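Local structure of alginate biosynthesis protein AlgX (Pseudomonas aeruginosa, 4KNC) at residues A238-S243 with L294-A299. The protein takes part in the O-acetylation of the exopolysaccharide alginate and protects the polymer from degradation as it crosses the periplasm. Numbering follows the deposited sequence.
Sequences ALVGTS and LIWEFA
CG2 of Val240 packs on two apolar side chains of the adjacent strand, 3.9 Å from Leu294 CD1 and equally far from Trp296 CD1. On the other face of the sheet from Val240, Leu239 CD1 lies 3.7 Å from Ile295 CG2; with CG anti to the backbone N (chi1 173°), Leu239 carries CD1 across to the Ile295 side chain at an oblique angle. The pairing is parallel, as three backbone bonds establish: Ile295 N to Ala238 O, Val240 N to Ile295 O and Glu297 N to Val240 O, the first two almost straight at 175°.

Beyond Val240 the Glu297 carboxylate takes over. Bent at chi2 (-91°), its chain runs forward alongside the loop after Val240 and sets both oxygens against Thr242: Glu297 OE2 accepts the N-H of Thr242 (N to OE2 2.9 Å) from above the carboxylate plane, and Glu297 OE1 accepts Thr242 OG1 at 2.8 Å on its syn lone pair. Ser245 OG also bonds OE2, so three bonds hold the buried carboxylate. Thr242 directly precedes Ser243, the inferred nucleophile, whose OG bonds His150 NE2.

Strands 237-240 and 293-298 are the central pair of the SGNH hydrolase-like domain's four-stranded parallel sheet, flanked by 263-265 and 80-85; helix 275-282 covers Val240 and Leu294, and helix 251-259 covers Leu239.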
# COMPACT_ATOMS: atom_id res chain seq x y z
N ALA A 238 -11.56 1.69 7.69
CA ALA A 238 -11.01 2.21 6.44
C ALA A 238 -10.08 1.20 5.82
O ALA A 238 -9.37 0.48 6.52
CB ALA A 238 -10.26 3.51 6.70
N LEU A 239 -10.10 1.15 4.50
CA LEU A 239 -9.29 0.21 3.75
C LEU A 239 -8.31 0.99 2.88
O LEU A 239 -8.72 1.86 2.10
CB LEU A 239 -10.19 -0.66 2.88
CG LEU A 239 -9.52 -1.61 1.88
CD1 LEU A 239 -8.57 -2.58 2.56
CD2 LEU A 239 -10.59 -2.35 1.10
N VAL A 240 -7.03 0.69 3.02
CA VAL A 240 -6.03 1.25 2.13
C VAL A 240 -5.34 0.09 1.44
O VAL A 240 -5.13 -0.96 2.06
CB VAL A 240 -5.03 2.19 2.87
CG1 VAL A 240 -5.74 3.46 3.30
CG2 VAL A 240 -4.39 1.49 4.07
N GLY A 241 -5.02 0.25 0.16
CA GLY A 241 -4.59 -0.89 -0.63
C GLY A 241 -4.27 -0.57 -2.08
O GLY A 241 -4.10 0.58 -2.45
N THR A 242 -4.19 -1.63 -2.88
CA THR A 242 -3.75 -1.53 -4.26
C THR A 242 -4.92 -1.68 -5.21
O THR A 242 -6.09 -1.62 -4.79
CB THR A 242 -2.77 -2.67 -4.56
OG1 THR A 242 -3.47 -3.92 -4.50
CG2 THR A 242 -1.62 -2.66 -3.52
N SER A 243 -4.63 -1.90 -6.50
CA SER A 243 -5.70 -2.18 -7.46
C SER A 243 -6.52 -3.39 -7.01
O SER A 243 -7.71 -3.45 -7.27
CB SER A 243 -5.15 -2.34 -8.90
OG SER A 243 -4.35 -3.50 -9.04
N LEU A 294 -7.99 0.24 10.74
CA LEU A 294 -7.38 0.52 9.45
C LEU A 294 -6.92 -0.79 8.84
O LEU A 294 -6.07 -1.48 9.43
CB LEU A 294 -6.19 1.47 9.62
CG LEU A 294 -5.38 1.85 8.37
CD1 LEU A 294 -6.25 2.56 7.34
CD2 LEU A 294 -4.20 2.74 8.76
N ILE A 295 -7.47 -1.15 7.70
CA ILE A 295 -7.06 -2.36 7.00
C ILE A 295 -6.08 -2.02 5.86
O ILE A 295 -6.36 -1.15 5.04
CB ILE A 295 -8.28 -3.08 6.39
CG1 ILE A 295 -9.32 -3.38 7.47
CG2 ILE A 295 -7.86 -4.38 5.70
CD1 ILE A 295 -10.63 -3.84 6.87
N TRP A 296 -4.96 -2.72 5.81
CA TRP A 296 -3.90 -2.37 4.87
C TRP A 296 -3.53 -3.58 4.03
O TRP A 296 -3.01 -4.56 4.54
CB TRP A 296 -2.69 -1.83 5.64
CG TRP A 296 -1.54 -1.35 4.79
CD1 TRP A 296 -1.53 -1.11 3.44
CD2 TRP A 296 -0.21 -1.08 5.26
NE1 TRP A 296 -0.27 -0.68 3.04
CE2 TRP A 296 0.55 -0.67 4.14
CE3 TRP A 296 0.41 -1.15 6.50
CZ2 TRP A 296 1.90 -0.32 4.24
CZ3 TRP A 296 1.75 -0.80 6.61
CH2 TRP A 296 2.47 -0.40 5.48
N GLU A 297 -3.82 -3.49 2.73
CA GLU A 297 -3.65 -4.61 1.81
C GLU A 297 -2.51 -4.37 0.81
O GLU A 297 -2.45 -3.33 0.15
CB GLU A 297 -4.97 -4.86 1.06
CG GLU A 297 -4.83 -5.77 -0.16
CD GLU A 297 -4.53 -5.00 -1.47
OE1 GLU A 297 -3.53 -5.34 -2.14
OE2 GLU A 297 -5.29 -4.06 -1.83
N PHE A 298 -1.62 -5.35 0.72
CA PHE A 298 -0.54 -5.34 -0.27
C PHE A 298 0.00 -6.76 -0.48
O PHE A 298 -0.31 -7.66 0.30
CB PHE A 298 0.58 -4.39 0.15
CG PHE A 298 1.12 -4.65 1.54
CD1 PHE A 298 0.52 -4.06 2.65
CD2 PHE A 298 2.21 -5.49 1.73
CE1 PHE A 298 1.00 -4.30 3.94
CE2 PHE A 298 2.70 -5.74 3.01
CZ PHE A 298 2.09 -5.14 4.12
N ALA A 299 0.81 -6.94 -1.52
CA ALA A 299 1.36 -8.25 -1.84
C ALA A 299 2.80 -8.45 -1.36
O ALA A 299 3.40 -7.58 -0.74
CB ALA A 299 1.26 -8.51 -3.35